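Local coordinates for tailspike protein (Acinetobacter phage vB_ApiP_P1, PDB 6E1R) that probably recognises and cleaves capsular polysaccharide of Acinetobacter baumannii as a trimeric phage tailspike with hydrolase activity, at residues Asn471-Thr476 with Arg540-Val545; Asn483-Glu488 with Ser515-Thr520. One frame throughout, in Å; residues are numbered along the deposited sequence.

Contact 1 of 2, residues Asn471-Thr476 with Arg540-Val545; sequences NAIFGT and RFAMEV
I473 and A542 face each other as an antiparallel hydrogen-bonded pair, and the tightly packed part of the contact runs from here towards N471 and E544. I473 N bonds to A542 O at 3.0 Å and A542 N returns to I473 O at 3.1 Å, while I473 CG1 lies 4.2 Å from A542 CB. On the reverse face, A472 CB rests on CG of selenomethionine M543, and both side chains also reach F519 of the facing sheet. N471 and E544 are buried as well, side by side, but their polar ends look elsewhere: N471 ND2 to A485 O, N471 OD1 to N550 of the second subunit, and E544 OE2 to Y435 OH.

The solvent side is the end with F474 and R540. There F474, its CG anti to the backbone N (chi1 -176°), turns an edge to one face of the F541 ring in a T-shaped stack, with centroids 5.2 Å apart and planes at 62°. G475, whose backbone angles suit glycine, ends the ladder through G475 N to R540 O at 2.9 Å, and R540 runs on to a salt bridge with D442. This is an antiparallel strand pair of a five-stranded sheet, whose A472, F541 and M543 face meets F519 of the second sheet, consistent with a beta-sandwich.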
ATOM      1  N   ASN A 471     -22.591 -41.412  14.209  1.00 39.94           N
ATOM      2  CA  ASN A 471     -24.019 -41.122  14.244  1.00 37.32           C
ATOM      3  C   ASN A 471     -24.626 -41.668  12.959  1.00 38.39           C
ATOM      4  O   ASN A 471     -24.454 -41.080  11.885  1.00 46.29           O
ATOM      5  CB  ASN A 471     -24.279 -39.623  14.389  1.00 33.19           C
ATOM      6  CG  ASN A 471     -25.756 -39.294  14.520  1.00 35.46           C
ATOM      7  OD1 ASN A 471     -26.167 -38.150  14.327  1.00 37.25           O
ATOM      8  ND2 ASN A 471     -26.560 -40.294  14.860  1.00 36.80           N
ATOM      9  N   ALA A 472     -25.327 -42.792  13.068  1.00 31.29           N
ATOM     10  CA  ALA A 472     -25.978 -43.420  11.929  1.00 30.57           C
ATOM     11  C   ALA A 472     -27.447 -43.027  11.907  1.00 31.81           C
ATOM     12  O   ALA A 472     -28.112 -43.013  12.947  1.00 35.49           O
ATOM     13  CB  ALA A 472     -25.839 -44.942  11.985  1.00 27.80           C
ATOM     14  N   ILE A 473     -27.947 -42.703  10.716  1.00 37.90           N
ATOM     15  CA  ILE A 473     -29.328 -42.286  10.534  1.00 36.69           C
ATOM     16  C   ILE A 473     -29.930 -43.047   9.363  1.00 34.49           C
ATOM     17  O   ILE A 473     -29.224 -43.612   8.524  1.00 30.91           O
ATOM     18  CB  ILE A 473     -29.454 -40.766  10.299  1.00 39.03           C
ATOM     19  CG1 ILE A 473     -28.704 -40.368   9.027  1.00 43.06           C
ATOM     20  CG2 ILE A 473     -28.942 -39.989  11.503  1.00 37.71           C
ATOM     21  CD1 ILE A 473     -29.028 -38.979   8.536  1.00 46.69           C
ATOM     22  N   PHE A 474     -31.258 -43.054   9.317  1.00 38.58           N
ATOM     23  CA  PHE A 474     -31.995 -43.628   8.201  1.00 40.42           C
ATOM     24  C   PHE A 474     -32.133 -42.589   7.098  1.00 46.45           C
ATOM     25  O   PHE A 474     -32.565 -41.460   7.352  1.00 46.73           O
ATOM     26  CB  PHE A 474     -33.374 -44.109   8.657  1.00 36.51           C
ATOM     27  CG  PHE A 474     -34.159 -44.803   7.585  1.00 36.18           C
ATOM     28  CD1 PHE A 474     -33.656 -45.930   6.956  1.00 39.18           C
ATOM     29  CD2 PHE A 474     -35.406 -44.335   7.210  1.00 37.58           C
ATOM     30  CE1 PHE A 474     -34.380 -46.574   5.971  1.00 38.41           C
ATOM     31  CE2 PHE A 474     -36.136 -44.974   6.226  1.00 38.74           C
ATOM     32  CZ  PHE A 474     -35.622 -46.095   5.606  1.00 37.64           C
ATOM     33  N   GLY A 475     -31.766 -42.971   5.879  1.00 48.86           N
ATOM     34  CA  GLY A 475     -31.791 -42.039   4.769  1.00 46.92           C
ATOM     35  C   GLY A 475     -30.434 -41.433   4.483  1.00 46.99           C
ATOM     36  O   GLY A 475     -29.404 -42.097   4.641  1.00 49.96           O
ATOM     37  N   THR A 476     -30.417 -40.170   4.065  1.00 45.88           N
ATOM     38  CA  THR A 476     -29.182 -39.489   3.696  1.00 43.90           C
ATOM     39  C   THR A 476     -28.861 -38.322   4.616  1.00 47.03           C
ATOM     40  O   THR A 476     -27.738 -38.231   5.124  1.00 47.39           O
ATOM     41  CB  THR A 476     -29.264 -39.001   2.241  1.00 39.14           C
ATOM     42  OG1 THR A 476     -29.568 -40.106   1.381  1.00 43.42           O
ATOM     43  CG2 THR A 476     -27.944 -38.386   1.811  1.00 36.18           C
ATOM     44  N   ARG A 540     -31.411 -47.940   3.187  1.00 45.53           N
ATOM     45  CA  ARG A 540     -30.345 -46.976   2.952  1.00 40.91           C
ATOM     46  C   ARG A 540     -30.122 -46.126   4.196  1.00 42.19           C
ATOM     47  O   ARG A 540     -31.065 -45.532   4.726  1.00 46.78           O
ATOM     48  CB  ARG A 540     -30.666 -46.088   1.750  1.00 37.62           C
ATOM     49  CG  ARG A 540     -29.692 -44.939   1.560  1.00 39.59           C
ATOM     50  CD  ARG A 540     -29.748 -44.411   0.141  1.00 35.83           C
ATOM     51  NE  ARG A 540     -29.269 -45.415  -0.802  1.00 38.95           N
ATOM     52  CZ  ARG A 540     -29.130 -45.218  -2.108  1.00 43.59           C
ATOM     53  NH1 ARG A 540     -29.434 -44.041  -2.639  1.00 50.35           N
ATOM     54  NH2 ARG A 540     -28.686 -46.198  -2.883  1.00 40.54           N
ATOM     55  N   PHE A 541     -28.872 -46.071   4.650  1.00 38.08           N
ATOM     56  CA  PHE A 541     -28.490 -45.326   5.839  1.00 40.09           C
ATOM     57  C   PHE A 541     -27.291 -44.442   5.520  1.00 43.80           C
ATOM     58  O   PHE A 541     -26.669 -44.555   4.459  1.00 47.63           O
ATOM     59  CB  PHE A 541     -28.170 -46.270   7.008  1.00 38.35           C
ATOM     60  CG  PHE A 541     -29.341 -47.101   7.455  1.00 40.76           C
ATOM     61  CD1 PHE A 541     -29.660 -48.283   6.806  1.00 38.68           C
ATOM     62  CD2 PHE A 541     -30.120 -46.701   8.530  1.00 39.68           C
ATOM     63  CE1 PHE A 541     -30.737 -49.046   7.214  1.00 37.29           C
ATOM     64  CE2 PHE A 541     -31.197 -47.460   8.944  1.00 38.79           C
ATOM     65  CZ  PHE A 541     -31.507 -48.635   8.286  1.00 37.99           C
ATOM     66  N   ALA A 542     -26.973 -43.546   6.452  1.00 38.18           N
ATOM     67  CA  ALA A 542     -25.849 -42.633   6.296  1.00 37.24           C
ATOM     68  C   ALA A 542     -25.169 -42.439   7.641  1.00 37.97           C
ATOM     69  O   ALA A 542     -25.838 -42.170   8.644  1.00 40.20           O
ATOM     70  CB  ALA A 542     -26.305 -41.283   5.732  1.00 38.89           C
HETATM   71  N   MSE A 543     -23.847 -42.572   7.659  1.00 36.15           N
HETATM   72  CA  MSE A 543     -23.077 -42.411   8.886  1.00 38.17           C
HETATM   73  C   MSE A 543     -22.295 -41.103   8.906  1.00 45.64           C
HETATM   74  O   MSE A 543     -21.925 -40.566   7.860  1.00 49.93           O
HETATM   75  CB  MSE A 543     -22.107 -43.583   9.075  1.00 41.41           C
HETATM   76  CG  MSE A 543     -22.733 -44.857   9.623  1.00 54.12           C
HETATM   77 SE   MSE A 543     -23.964 -45.723   8.385  1.00 67.45          SE
HETATM   78  CE  MSE A 543     -23.975 -47.502   9.175  1.00 67.86           C
ATOM     79  N   GLU A 544     -22.050 -40.597  10.111  1.00 42.66           N
ATOM     80  CA  GLU A 544     -21.184 -39.444  10.329  1.00 41.40           C
ATOM     81  C   GLU A 544     -20.206 -39.798  11.436  1.00 41.71           C
ATOM     82  O   GLU A 544     -20.623 -40.081  12.564  1.00 44.01           O
ATOM     83  CB  GLU A 544     -21.993 -38.196  10.697  1.00 46.50           C
ATOM     84  CG  GLU A 544     -22.812 -37.636   9.551  1.00 46.31           C
ATOM     85  CD  GLU A 544     -23.682 -36.463   9.959  1.00 49.06           C
ATOM     86  OE1 GLU A 544     -24.537 -36.634  10.854  1.00 49.96           O
ATOM     87  OE2 GLU A 544     -23.509 -35.367   9.384  1.00 46.57           O
ATOM     88  N   VAL A 545     -18.916 -39.789  11.115  1.00 38.71           N
ATOM     89  CA  VAL A 545     -17.875 -40.238  12.031  1.00 39.42           C
ATOM     90  C   VAL A 545     -17.088 -39.029  12.516  1.00 39.87           C
ATOM     91  O   VAL A 545     -16.726 -38.150  11.725  1.00 42.44           O
ATOM     92  CB  VAL A 545     -16.947 -41.271  11.361  1.00 35.26           C
ATOM     93  CG1 VAL A 545     -15.930 -41.806  12.359  1.00 36.51           C
ATOM     94  CG2 VAL A 545     -17.764 -42.409  10.765  1.00 26.84           C
TER

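Contact 2 of 2, residues Asn483-Glu488 with Ser515-Thr520; sequences NSAVYE and SHPSFT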
ATOM      1  N   ASN A 483     -34.795 -41.474  12.329  1.00 39.02           N
ATOM      2  CA  ASN A 483     -34.246 -42.499  13.207  1.00 38.40           C
ATOM      3  C   ASN A 483     -32.736 -42.339  13.315  1.00 38.26           C
ATOM      4  O   ASN A 483     -32.029 -42.309  12.304  1.00 40.66           O
ATOM      5  CB  ASN A 483     -34.597 -43.891  12.685  1.00 39.01           C
ATOM      6  CG  ASN A 483     -36.082 -44.183  12.755  1.00 38.85           C
ATOM      7  OD1 ASN A 483     -36.813 -43.562  13.527  1.00 40.49           O
ATOM      8  ND2 ASN A 483     -36.535 -45.137  11.951  1.00 38.79           N
ATOM      9  N   SER A 484     -32.242 -42.231  14.547  1.00 34.43           N
ATOM     10  CA  SER A 484     -30.843 -41.922  14.796  1.00 37.51           C
ATOM     11  C   SER A 484     -30.277 -42.858  15.854  1.00 40.95           C
ATOM     12  O   SER A 484     -31.003 -43.370  16.711  1.00 43.15           O
ATOM     13  CB  SER A 484     -30.663 -40.463  15.242  1.00 29.56           C
ATOM     14  OG  SER A 484     -29.321 -40.203  15.614  1.00 29.07           O
ATOM     15  N   ALA A 485     -28.967 -43.078  15.776  1.00 36.83           N
ATOM     16  CA  ALA A 485     -28.249 -43.873  16.760  1.00 36.43           C
ATOM     17  C   ALA A 485     -26.807 -43.396  16.811  1.00 37.71           C
ATOM     18  O   ALA A 485     -26.223 -43.054  15.780  1.00 35.83           O
ATOM     19  CB  ALA A 485     -28.304 -45.369  16.428  1.00 32.15           C
ATOM     20  N   VAL A 486     -26.238 -43.374  18.014  1.00 38.78           N
ATOM     21  CA  VAL A 486     -24.870 -42.924  18.232  1.00 39.14           C
ATOM     22  C   VAL A 486     -24.071 -44.077  18.825  1.00 38.50           C
ATOM     23  O   VAL A 486     -24.592 -44.859  19.628  1.00 34.78           O
ATOM     24  CB  VAL A 486     -24.805 -41.678  19.142  1.00 39.22           C
ATOM     25  CG1 VAL A 486     -25.501 -40.507  18.475  1.00 38.20           C
ATOM     26  CG2 VAL A 486     -25.425 -41.965  20.497  1.00 45.68           C
ATOM     27  N   TYR A 487     -22.814 -44.191  18.408  1.00 37.50           N
ATOM     28  CA  TYR A 487     -21.928 -45.251  18.864  1.00 34.73           C
ATOM     29  C   TYR A 487     -20.584 -44.648  19.244  1.00 35.49           C
ATOM     30  O   TYR A 487     -20.066 -43.774  18.543  1.00 36.59           O
ATOM     31  CB  TYR A 487     -21.734 -46.321  17.782  1.00 37.75           C
ATOM     32  CG  TYR A 487     -23.025 -46.911  17.255  1.00 38.97           C
ATOM     33  CD1 TYR A 487     -23.738 -46.277  16.245  1.00 41.76           C
ATOM     34  CD2 TYR A 487     -23.525 -48.105  17.758  1.00 42.95           C
ATOM     35  CE1 TYR A 487     -24.915 -46.808  15.757  1.00 43.15           C
ATOM     36  CE2 TYR A 487     -24.703 -48.646  17.273  1.00 41.60           C
ATOM     37  CZ  TYR A 487     -25.393 -47.992  16.273  1.00 41.17           C
ATOM     38  OH  TYR A 487     -26.564 -48.522  15.785  1.00 40.43           O
ATOM     39  N   GLU A 488     -20.022 -45.121  20.352  1.00 37.47           N
ATOM     40  CA  GLU A 488     -18.721 -44.674  20.832  1.00 35.82           C
ATOM     41  C   GLU A 488     -17.758 -45.848  20.733  1.00 36.45           C
ATOM     42  O   GLU A 488     -17.953 -46.870  21.401  1.00 39.91           O
ATOM     43  CB  GLU A 488     -18.819 -44.167  22.271  1.00 43.82           C
ATOM     44  CG  GLU A 488     -17.548 -43.535  22.816  1.00 51.66           C
ATOM     45  CD  GLU A 488     -17.431 -42.061  22.464  1.00 49.86           C
ATOM     46  OE1 GLU A 488     -18.014 -41.636  21.443  1.00 45.82           O
ATOM     47  OE2 GLU A 488     -16.762 -41.323  23.217  1.00 47.30           O
ATOM     48  N   SER A 515     -36.137 -49.592   9.534  1.00 44.73           N
ATOM     49  CA  SER A 515     -35.638 -48.229   9.409  1.00 47.26           C
ATOM     50  C   SER A 515     -34.782 -47.786  10.593  1.00 49.12           C
ATOM     51  O   SER A 515     -34.409 -46.609  10.657  1.00 49.43           O
ATOM     52  CB  SER A 515     -36.810 -47.261   9.229  1.00 50.78           C
ATOM     53  OG  SER A 515     -37.686 -47.307  10.342  1.00 52.95           O
ATOM     54  N   HIS A 516     -34.462 -48.684  11.523  1.00 44.58           N
ATOM     55  CA  HIS A 516     -33.659 -48.291  12.677  1.00 40.88           C
ATOM     56  C   HIS A 516     -32.176 -48.393  12.342  1.00 38.78           C
ATOM     57  O   HIS A 516     -31.740 -49.420  11.808  1.00 35.06           O
ATOM     58  CB  HIS A 516     -33.977 -49.165  13.882  1.00 43.45           C
ATOM     59  CG  HIS A 516     -35.372 -48.999  14.399  1.00 44.31           C
ATOM     60  ND1 HIS A 516     -35.817 -49.612  15.551  1.00 42.35           N
ATOM     61  CD2 HIS A 516     -36.422 -48.286  13.924  1.00 42.52           C
ATOM     62  CE1 HIS A 516     -37.080 -49.286  15.761  1.00 42.03           C
ATOM     63  NE2 HIS A 516     -37.470 -48.483  14.788  1.00 42.01           N
ATOM     64  N   PRO A 517     -31.377 -47.365  12.634  1.00 41.89           N
ATOM     65  CA  PRO A 517     -29.932 -47.401  12.316  1.00 40.32           C
ATOM     66  C   PRO A 517     -29.133 -48.211  13.332  1.00 38.64           C
ATOM     67  O   PRO A 517     -28.294 -47.699  14.083  1.00 36.28           O
ATOM     68  CB  PRO A 517     -29.561 -45.916  12.321  1.00 44.39           C
ATOM     69  CG  PRO A 517     -30.483 -45.321  13.333  1.00 42.51           C
ATOM     70  CD  PRO A 517     -31.783 -46.074  13.216  1.00 43.55           C
ATOM     71  N   SER A 518     -29.385 -49.517  13.355  1.00 45.28           N
ATOM     72  CA  SER A 518     -28.793 -50.422  14.332  1.00 43.56           C
ATOM     73  C   SER A 518     -27.685 -51.229  13.667  1.00 41.37           C
ATOM     74  O   SER A 518     -27.942 -51.971  12.712  1.00 40.28           O
ATOM     75  CB  SER A 518     -29.855 -51.348  14.918  1.00 44.45           C
ATOM     76  OG  SER A 518     -30.984 -50.608  15.350  1.00 46.59           O
ATOM     77  N   PHE A 519     -26.459 -51.093  14.172  1.00 36.91           N
ATOM     78  CA  PHE A 519     -25.313 -51.726  13.535  1.00 37.39           C
ATOM     79  C   PHE A 519     -24.305 -52.169  14.585  1.00 34.73           C
ATOM     80  O   PHE A 519     -24.162 -51.545  15.640  1.00 31.25           O
ATOM     81  CB  PHE A 519     -24.643 -50.783  12.528  1.00 35.27           C
ATOM     82  CG  PHE A 519     -25.590 -50.212  11.515  1.00 32.44           C
ATOM     83  CD1 PHE A 519     -25.989 -50.961  10.421  1.00 29.88           C
ATOM     84  CD2 PHE A 519     -26.094 -48.931  11.664  1.00 32.00           C
ATOM     85  CE1 PHE A 519     -26.868 -50.441   9.492  1.00 32.47           C
ATOM     86  CE2 PHE A 519     -26.971 -48.405  10.738  1.00 34.62           C
ATOM     87  CZ  PHE A 519     -27.358 -49.161   9.649  1.00 33.66           C
ATOM     88  N   THR A 520     -23.605 -53.259  14.276  1.00 33.43           N
ATOM     89  CA  THR A 520     -22.446 -53.712  15.031  1.00 32.71           C
ATOM     90  C   THR A 520     -21.191 -53.417  14.220  1.00 36.40           C
ATOM     91  O   THR A 520     -21.179 -53.588  12.997  1.00 40.67           O
ATOM     92  CB  THR A 520     -22.541 -55.210  15.341  1.00 33.82           C
ATOM     93  OG1 THR A 520     -23.729 -55.466  16.101  1.00 31.22           O
ATOM     94  CG2 THR A 520     -21.331 -55.677  16.138  1.00 37.09           C
TER
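Y487 reaches across to the turn at P517 with its hydroxyl, which takes part in two hydrogen bonds. Y487 OH donates to P517 O at 2.6 Å, lying in the carbonyl plane on a lone pair, and accepts from F519 N at 3.0 Å. P517 is the centre of an inverse gamma turn, and P517 O and F519 N, just after the bend, both reach the phenol; the two bonds fix the tip of the tyrosine and satisfy buried polar atoms. With Y487 CG anti to its own carbonyl carbon (chi1 -54°), the ring projects from the strand to the bend.

A second polar link, from a side-chain amide, lies at the other end. N483 ND2 gives a nearly straight bond of 2.9 Å to S515 O, which sits close to the amide plane of N483, although the donor stands well above the carbonyl plane of S515.

Apolar packing fills the interval between these bonds. The P517 ring is laid along the strand: its CD meets N483 CB at 3.6 Å, and its CG meets A485 CB at 3.8 Å.

Aromatic neighbours surround the contact: W521 meets Y487 edge-to-face, F541 meets F519 edge-to-face, and F443 meets F519 with the planes at about 40°. On the other face of the strand, S484 OG hydrogen-bonds to T492 and E488 OE1 forms a salt bridge with R467, both of the second subunit. The motif here is an inverse gamma turn whose central carbonyl is gripped by a tyrosine from the facing sheet, consistent with two sheets packed face to face.

Overall arrangement
The two contacts illustrate how neighbouring strands share their surroundings: their centres lie about 8 Å apart, and strands 465-474 and 484-494, which follow each other in the chain, are partners in one five-stranded antiparallel sheet. Contact 1 pairs the first of these with strand 539-548, which arrives much later; contact 2 brings in the loop before strand 519-523, a member of the four-stranded sheet, and falls within the chain interval that contact 1 spans. Contact 1 thus works within a sheet and contact 2 between sheets. Both touch the second subunit, so this C-terminal domain, beyond the parallel-stranded body, probably takes part in holding the trimer together.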